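Local coordinates for protein aminoacyl-tRNA synthetase (Cryptosporidium parvum, PDB 5F9Z) that probably charges tRNA(Pro) with proline at the expense of ATP, as a class II prolyl-tRNA synthetase whose active site is captured here with halofuginone and an ATP analogue, at residues K182-M187 and H269-G274; D222-I227 and A240-L245. All coordinates share one frame; numbering follows the deposited sequence.

Contact 1 of 2, residues K182-M187 and H269-G274; sequences KEALEM and HQTSWG. With HFG (7-bromo-6-chloro-3-{3-[(2R,3S)-3-hydroxypiperidin-2-yl]-2-oxopropyl}quinazolin-4(3H)-one), chain E.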
loop_
_atom_site.group_PDB
_atom_site.type_symbol
_atom_site.label_atom_id
_atom_site.label_comp_id
_atom_site.label_asym_id
_atom_site.label_seq_id
_atom_site.Cartn_x
_atom_site.Cartn_y
_atom_site.Cartn_z
ATOM N N LYS A 182 18.551 21.540 -0.831
ATOM C CA LYS A 182 17.998 21.432 0.515
ATOM C C LYS A 182 16.474 21.438 0.493
ATOM O O LYS A 182 15.834 20.634 1.181
ATOM C CB LYS A 182 18.532 22.574 1.381
ATOM C CG LYS A 182 17.870 22.713 2.742
ATOM C CD LYS A 182 18.589 23.758 3.581
ATOM C CE LYS A 182 17.853 24.039 4.881
ATOM N NZ LYS A 182 16.528 24.678 4.638
ATOM N N GLU A 183 15.875 22.332 -0.298
ATOM C CA GLU A 183 14.420 22.369 -0.401
ATOM C C GLU A 183 13.871 21.104 -1.047
ATOM O O GLU A 183 12.770 20.660 -0.701
ATOM C CB GLU A 183 13.982 23.601 -1.192
ATOM C CG GLU A 183 12.493 23.895 -1.126
ATOM C CD GLU A 183 12.074 24.983 -2.097
ATOM O OE1 GLU A 183 11.678 24.647 -3.233
ATOM O OE2 GLU A 183 12.153 26.174 -1.729
ATOM N N ALA A 184 14.620 20.511 -1.980
ATOM C CA ALA A 184 14.162 19.286 -2.627
ATOM C C ALA A 184 14.200 18.104 -1.666
ATOM O O ALA A 184 13.258 17.305 -1.622
ATOM C CB ALA A 184 15.007 19.000 -3.866
ATOM N N LEU A 185 15.278 17.979 -0.887
ATOM C CA LEU A 185 15.375 16.878 0.068
ATOM C C LEU A 185 14.293 16.979 1.136
ATOM O O LEU A 185 13.733 15.961 1.560
ATOM C CB LEU A 185 16.764 16.857 0.707
ATOM C CG LEU A 185 17.008 15.776 1.763
ATOM C CD1 LEU A 185 16.735 14.391 1.195
ATOM C CD2 LEU A 185 18.428 15.867 2.306
ATOM N N GLU A 186 13.988 18.199 1.584
ATOM C CA GLU A 186 12.873 18.384 2.506
ATOM C C GLU A 186 11.560 17.926 1.885
ATOM O O GLU A 186 10.694 17.391 2.587
ATOM C CB GLU A 186 12.783 19.850 2.933
ATOM C CG GLU A 186 13.953 20.316 3.784
ATOM C CD GLU A 186 14.022 21.827 3.909
ATOM O OE1 GLU A 186 13.232 22.518 3.232
ATOM O OE2 GLU A 186 14.869 22.322 4.683
ATOM N N MET A 187 11.399 18.117 0.573
ATOM C CA MET A 187 10.215 17.608 -0.109
ATOM C C MET A 187 10.214 16.084 -0.146
ATOM O O MET A 187 9.153 15.455 -0.043
ATOM C CB MET A 187 10.142 18.182 -1.525
ATOM C CG MET A 187 8.887 17.804 -2.291
ATOM S SD MET A 187 7.409 18.568 -1.605
ATOM C CE MET A 187 6.147 17.832 -2.632
ATOM N N HIS A 269 16.648 21.282 -8.952
ATOM C CA HIS A 269 16.764 20.173 -8.011
ATOM C C HIS A 269 15.395 19.511 -7.904
ATOM O O HIS A 269 14.474 20.070 -7.299
ATOM C CB HIS A 269 17.257 20.666 -6.653
ATOM C CG HIS A 269 18.508 21.486 -6.729
ATOM N ND1 HIS A 269 19.756 20.969 -6.453
ATOM C CD2 HIS A 269 18.704 22.785 -7.058
ATOM C CE1 HIS A 269 20.665 21.917 -6.604
ATOM N NE2 HIS A 269 20.053 23.028 -6.971
ATOM N N GLN A 270 15.264 18.325 -8.488
ATOM C CA GLN A 270 13.973 17.681 -8.670
ATOM C C GLN A 270 13.778 16.531 -7.689
ATOM O O GLN A 270 14.735 15.955 -7.163
ATOM C CB GLN A 270 13.822 17.159 -10.102
ATOM C CG GLN A 270 13.872 18.236 -11.168
ATOM C CD GLN A 270 13.832 17.659 -12.569
ATOM O OE1 GLN A 270 14.869 17.484 -13.208
ATOM N NE2 GLN A 270 12.632 17.361 -13.053
ATOM N N THR A 271 12.507 16.215 -7.446
ATOM C CA THR A 271 12.104 15.037 -6.693
ATOM C C THR A 271 11.006 14.314 -7.461
ATOM O O THR A 271 10.303 14.908 -8.282
ATOM C CB THR A 271 11.588 15.384 -5.285
ATOM O OG1 THR A 271 10.226 15.824 -5.370
ATOM C CG2 THR A 271 12.426 16.481 -4.650
ATOM N N SER A 272 10.865 13.020 -7.187
ATOM C CA SER A 272 9.760 12.247 -7.734
ATOM C C SER A 272 9.402 11.145 -6.749
ATOM O O SER A 272 10.272 10.597 -6.066
ATOM C CB SER A 272 10.090 11.653 -9.107
ATOM O OG SER A 272 10.895 10.495 -8.984
ATOM N N TRP A 273 8.110 10.832 -6.682
ATOM C CA TRP A 273 7.589 9.922 -5.673
ATOM C C TRP A 273 6.318 9.274 -6.202
ATOM O O TRP A 273 5.571 9.881 -6.974
ATOM C CB TRP A 273 7.323 10.659 -4.352
ATOM C CG TRP A 273 7.133 12.151 -4.513
ATOM C CD1 TRP A 273 8.113 13.091 -4.657
ATOM C CD2 TRP A 273 5.889 12.865 -4.541
ATOM N NE1 TRP A 273 7.557 14.341 -4.779
ATOM C CE2 TRP A 273 6.194 14.230 -4.708
ATOM C CE3 TRP A 273 4.551 12.483 -4.439
ATOM C CZ2 TRP A 273 5.205 15.212 -4.779
ATOM C CZ3 TRP A 273 3.573 13.459 -4.509
ATOM C CH2 TRP A 273 3.905 14.806 -4.677
ATOM N N GLY A 274 6.082 8.037 -5.785
ATOM C CA GLY A 274 4.972 7.267 -6.320
ATOM C C GLY A 274 4.401 6.298 -5.310
ATOM O O GLY A 274 5.119 5.753 -4.465
HETATM O "O4'" HFG E . 9.434 5.166 -12.209
HETATM C C21 HFG E . 10.481 5.157 -11.630
HETATM C "C3'" HFG E . 10.866 6.316 -10.682
HETATM C "C2'" HFG E . 9.670 7.167 -10.250
HETATM N "N1'" HFG E . 9.012 7.704 -11.365
HETATM C "C6'" HFG E . 7.672 8.096 -11.046
HETATM C "C5'" HFG E . 7.451 8.255 -9.540
HETATM C "C4'" HFG E . 7.690 7.035 -8.825
HETATM C C39 HFG E . 8.723 6.277 -9.417
HETATM O "O7'" HFG E . 9.544 5.590 -8.337
HETATM C "C1'" HFG E . 11.524 3.900 -11.831
HETATM N N3 HFG E . 11.129 3.103 -13.069
HETATM C C4 HFG E . 11.299 3.660 -14.329
HETATM O O11 HFG E . 11.768 4.794 -14.450
HETATM C C10 HFG E . 10.947 2.947 -15.437
HETATM C C5 HFG E . 11.111 3.491 -16.763
HETATM C C2 HFG E . 10.632 1.891 -12.941
HETATM N N1 HFG E . 10.272 1.160 -14.006
HETATM C C9 HFG E . 10.427 1.679 -15.262
HETATM C C8 HFG E . 10.053 0.916 -16.378
HETATM C C7 HFG E . 10.214 1.455 -17.678
HETATM BR BR1 HFG E . 9.689 0.387 -19.231
HETATM C C6 HFG E . 10.743 2.743 -17.856
HETATM CL CL1 HFG E . 10.942 3.406 -19.478
#
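M187 meets W273 through its terminal methyl: CE lies 3.5 Å from CZ2, on the six-membered part of the indole, and approaches obliquely. The two side chains cross at about a right angle. With CG anti to the backbone N (chi1 -175°) and a bend at chi2, the thioether leaves the helix and carries CE over to the indole. Closer to the helix axis, M187 CG passes 3.9 Å from T271 OG1. That hydroxyl also takes the indole N-H, W273 NE1 to T271 OG1 at 3.1 Å; the oxygen lies in the ring plane, which helps to fix the indole's rotation, although the bond is bent, 137° at hydrogen. T176 bonds to the same hydroxyl. The methyl of T271 turns to the helix, CG2 3.2 Å from A184 O, while A184 CB sits 3.6 Å from H269 O. No hydrogen bond joins the segments; packing holds helix 181-202 on strand 265-276, and the axes of 182-187 and 269-274 run 9° from parallel, 7.7 Å apart at closest. S272 faces the other way, its OG 3.8 Å from halofuginone C2'. This is a helix laid on the antiparallel sheet of the class II synthetase core, backing the halofuginone pocket.

Contact 2 of 2, residues D222-I227 and A240-L245; sequences DITKSI and AATSHL. With HFG (7-bromo-6-chloro-3-{3-[(2R,3S)-3-hydroxypiperidin-2-yl]-2-oxopropyl}quinazolin-4(3H)-one), chain E; ANP (phosphoaminophosphonic acid-adenylate ester), chain D.
The imidazole of H244 is used at its edge, near its plane, on both nitrogens: ND1 meets T224 OG1 at 2.9 Å, and NE2 donates to halofuginone O7' at 2.6 Å with an angle of 166° at hydrogen. The ring of F218 meets this imidazole with planes about 55° apart, and the backbone N of F218 also bonds to T224 OG1, which makes T224 a second-shell residue that positions the ligand-binding histidine. T224 and H244 lie side by side and point the same way, as directly opposed residues of neighbouring strands do; they form a non-hydrogen-bonded pair in the antiparallel hairpin of strands 223-231 and 236-247, part of the class II catalytic sheet. T242 shares their face. Its CG2, placed between the backbone N and the carbonyl carbon, comes within 3.1 Å of halofuginone O7' and 3.6 Å of C5' of the ATP analogue, touching both ligands. T224 CG2 packs against T242 OG1.

The other face is largely apolar. I223 and L245 run alongside each other, with CD1 and CD2 in contact, and I227 packs CG1 and CD1 against the methyl of A241 on this face and against that of the adjoining A240. K225 also starts on this face, but its extended chain leads away to a salt bridge with D189, while S243 OG bonds to V188 O; both partners belong to helix 181-202.

Backbone bonds set the register: K225 and S243 exchange a reciprocal pair, and A240 N reaches I227 O, whereas I227 N to A241 O is weak. At the other end I223 and L245 exchange a further pair, and a classic beta bulge sets D222 as well as I223 opposite L245. There L245 O accepts from D222 N at 2.8 Å and from I223 N at 3.2 Å, both donors approaching from the same face of its carbonyl plane.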
loop_
_atom_site.group_PDB
_atom_site.type_symbol
_atom_site.label_atom_id
_atom_site.label_comp_id
_atom_site.label_asym_id
_atom_site.label_seq_id
_atom_site.Cartn_x
_atom_site.Cartn_y
_atom_site.Cartn_z
ATOM N N ASP A 222 19.710 10.720 -7.017
ATOM C CA ASP A 222 20.822 10.720 -6.075
ATOM C C ASP A 222 20.506 9.910 -4.821
ATOM O O ASP A 222 21.307 9.067 -4.404
ATOM C CB ASP A 222 21.191 12.156 -5.689
ATOM C CG ASP A 222 21.842 12.918 -6.826
ATOM O OD1 ASP A 222 22.415 12.269 -7.726
ATOM O OD2 ASP A 222 21.787 14.167 -6.816
ATOM N N ILE A 223 19.352 10.160 -4.209
ATOM C CA ILE A 223 18.936 9.484 -2.986
ATOM C C ILE A 223 17.522 8.960 -3.184
ATOM O O ILE A 223 16.627 9.714 -3.580
ATOM C CB ILE A 223 18.993 10.421 -1.763
ATOM C CG1 ILE A 223 20.409 10.965 -1.565
ATOM C CG2 ILE A 223 18.518 9.695 -0.512
ATOM C CD1 ILE A 223 20.529 11.946 -0.420
ATOM N N THR A 224 17.323 7.672 -2.913
ATOM C CA THR A 224 16.006 7.047 -2.975
ATOM C C THR A 224 15.625 6.592 -1.573
ATOM O O THR A 224 16.232 5.661 -1.031
ATOM C CB THR A 224 15.987 5.871 -3.950
ATOM O OG1 THR A 224 16.182 6.351 -5.286
ATOM C CG2 THR A 224 14.658 5.136 -3.869
ATOM N N LYS A 225 14.635 7.254 -0.987
ATOM C CA LYS A 225 14.065 6.840 0.284
ATOM C C LYS A 225 12.768 6.083 0.031
ATOM O O LYS A 225 12.076 6.318 -0.963
ATOM C CB LYS A 225 13.815 8.047 1.189
ATOM C CG LYS A 225 15.080 8.821 1.523
ATOM C CD LYS A 225 14.827 9.899 2.559
ATOM C CE LYS A 225 16.127 10.573 2.969
ATOM N NZ LYS A 225 15.917 11.594 4.033
ATOM N N SER A 226 12.447 5.159 0.932
ATOM C CA SER A 226 11.297 4.294 0.726
ATOM C C SER A 226 10.726 3.865 2.068
ATOM O O SER A 226 11.327 4.074 3.125
ATOM C CB SER A 226 11.669 3.062 -0.103
ATOM O OG SER A 226 12.515 2.199 0.635
ATOM N N ILE A 227 9.542 3.266 2.005
ATOM C CA ILE A 227 8.934 2.569 3.132
ATOM C C ILE A 227 8.814 1.104 2.736
ATOM O O ILE A 227 8.236 0.783 1.690
ATOM C CB ILE A 227 7.567 3.160 3.511
ATOM C CG1 ILE A 227 6.740 3.470 2.262
ATOM C CG2 ILE A 227 7.743 4.416 4.343
ATOM C CD1 ILE A 227 5.319 3.894 2.568
ATOM N N ALA A 240 6.683 -0.452 -0.106
ATOM C CA ALA A 240 5.347 0.119 0.003
ATOM C C ALA A 240 5.196 1.377 -0.844
ATOM O O ALA A 240 4.142 1.597 -1.450
ATOM C CB ALA A 240 5.034 0.412 1.471
ATOM N N ALA A 241 6.232 2.208 -0.890
ATOM C CA ALA A 241 6.237 3.421 -1.700
ATOM C C ALA A 241 7.684 3.870 -1.850
ATOM O O ALA A 241 8.605 3.237 -1.325
ATOM C CB ALA A 241 5.363 4.514 -1.079
ATOM N N THR A 242 7.884 4.970 -2.571
ATOM C CA THR A 242 9.233 5.456 -2.817
ATOM C C THR A 242 9.211 6.963 -3.031
ATOM O O THR A 242 8.231 7.525 -3.526
ATOM C CB THR A 242 9.869 4.758 -4.026
ATOM O OG1 THR A 242 11.208 5.235 -4.207
ATOM C CG2 THR A 242 9.067 5.031 -5.280
ATOM N N SER A 243 10.310 7.607 -2.644
ATOM C CA SER A 243 10.475 9.050 -2.784
ATOM C C SER A 243 11.930 9.321 -3.123
ATOM O O SER A 243 12.823 8.984 -2.340
ATOM C CB SER A 243 10.067 9.780 -1.500
ATOM O OG SER A 243 10.114 11.185 -1.674
ATOM N N HIS A 244 12.170 9.923 -4.285
ATOM C CA HIS A 244 13.513 10.080 -4.823
ATOM C C HIS A 244 13.986 11.521 -4.700
ATOM O O HIS A 244 13.226 12.460 -4.958
ATOM C CB HIS A 244 13.570 9.665 -6.297
ATOM C CG HIS A 244 12.931 8.342 -6.581
ATOM N ND1 HIS A 244 13.542 7.142 -6.287
ATOM C CD2 HIS A 244 11.741 8.030 -7.144
ATOM C CE1 HIS A 244 12.753 6.148 -6.653
ATOM N NE2 HIS A 244 11.653 6.660 -7.175
ATOM N N LEU A 245 15.247 11.688 -4.307
ATOM C CA LEU A 245 15.945 12.963 -4.460
ATOM C C LEU A 245 16.700 12.887 -5.779
ATOM O O LEU A 245 17.840 12.423 -5.845
ATOM C CB LEU A 245 16.874 13.236 -3.285
ATOM C CG LEU A 245 17.727 14.503 -3.420
ATOM C CD1 LEU A 245 16.847 15.737 -3.557
ATOM C CD2 LEU A 245 18.691 14.648 -2.249
HETATM O "O4'" HFG E . 9.434 5.166 -12.209
HETATM C C21 HFG E . 10.481 5.157 -11.630
HETATM C "C3'" HFG E . 10.866 6.316 -10.682
HETATM C "C2'" HFG E . 9.670 7.167 -10.250
HETATM N "N1'" HFG E . 9.012 7.704 -11.365
HETATM C "C6'" HFG E . 7.672 8.096 -11.046
HETATM C "C5'" HFG E . 7.451 8.255 -9.540
HETATM C "C4'" HFG E . 7.690 7.035 -8.825
HETATM C C39 HFG E . 8.723 6.277 -9.417
HETATM O "O7'" HFG E . 9.544 5.590 -8.337
HETATM C "C1'" HFG E . 11.524 3.900 -11.831
HETATM N N3 HFG E . 11.129 3.103 -13.069
HETATM C C4 HFG E . 11.299 3.660 -14.329
HETATM O O11 HFG E . 11.768 4.794 -14.450
HETATM C C10 HFG E . 10.947 2.947 -15.437
HETATM C C5 HFG E . 11.111 3.491 -16.763
HETATM C C2 HFG E . 10.632 1.891 -12.941
HETATM N N1 HFG E . 10.272 1.160 -14.006
HETATM C C9 HFG E . 10.427 1.679 -15.262
HETATM C C8 HFG E . 10.053 0.916 -16.378
HETATM C C7 HFG E . 10.214 1.455 -17.678
HETATM BR BR1 HFG E . 9.689 0.387 -19.231
HETATM C C6 HFG E . 10.743 2.743 -17.856
HETATM CL CL1 HFG E . 10.942 3.406 -19.478
HETATM P PG ANP D . 10.290 -3.040 -8.777
HETATM O O1G ANP D . 11.669 -3.543 -9.064
HETATM O O2G ANP D . 9.599 -3.997 -7.732
HETATM O O3G ANP D . 9.437 -3.032 -10.108
HETATM P PB ANP D . 10.070 -0.275 -9.247
HETATM O O1B ANP D . 11.326 0.629 -9.419
HETATM O O2B ANP D . 9.706 -0.871 -10.568
HETATM N N3B ANP D . 10.389 -1.479 -8.121
HETATM P PA ANP D . 8.715 2.110 -9.069
HETATM O O1A ANP D . 8.840 2.336 -10.525
HETATM O O2A ANP D . 9.733 2.878 -8.222
HETATM O O3A ANP D . 8.878 0.571 -8.708
HETATM O "O5'" ANP D . 7.229 2.472 -8.651
HETATM C "C5'" ANP D . 6.929 3.105 -7.387
HETATM C "C4'" ANP D . 6.286 2.095 -6.472
HETATM O "O4'" ANP D . 5.212 1.439 -7.170
HETATM C "C3'" ANP D . 7.195 0.967 -6.001
HETATM O "O3'" ANP D . 7.904 1.352 -4.829
HETATM C "C2'" ANP D . 6.205 -0.167 -5.716
HETATM O "O2'" ANP D . 5.708 -0.105 -4.384
HETATM C "C1'" ANP D . 5.078 0.102 -6.722
HETATM N N9 ANP D . 5.089 -0.771 -7.892
HETATM C C8 ANP D . 6.145 -1.017 -8.732
HETATM N N7 ANP D . 5.866 -1.841 -9.713
HETATM C C5 ANP D . 4.530 -2.153 -9.510
HETATM C C6 ANP D . 3.633 -2.981 -10.212
HETATM N N6 ANP D . 3.961 -3.675 -11.305
HETATM N N1 ANP D . 2.367 -3.074 -9.744
HETATM C C2 ANP D . 2.033 -2.382 -8.651
HETATM N N3 ANP D . 2.792 -1.572 -7.909
HETATM C C4 ANP D . 4.037 -1.499 -8.394
#

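How the contacts relate
Both contacts are buried and lie about 10 Å apart between centres, joined because strands 265-276 and 236-247 are neighbours: S272 O lies 2.7 Å from H244 N and G274 N 3.2 Å from T242 O, both probable hydrogen bonds. Contact 1 joins helix to sheet and contact 2 strand to strand, which explains their chemistry: the first buries 232 Å² without a hydrogen bond between its segments, the second 514 Å² with a ladder of them. Helix 181-202 also serves both, since I227 and A241 touch Y195, as W273 does. Each reaches halofuginone, contact 1 by proximity of S272, W273 and G274, contact 2 by a direct hydrogen bond; contact 2 also borders the nucleotide.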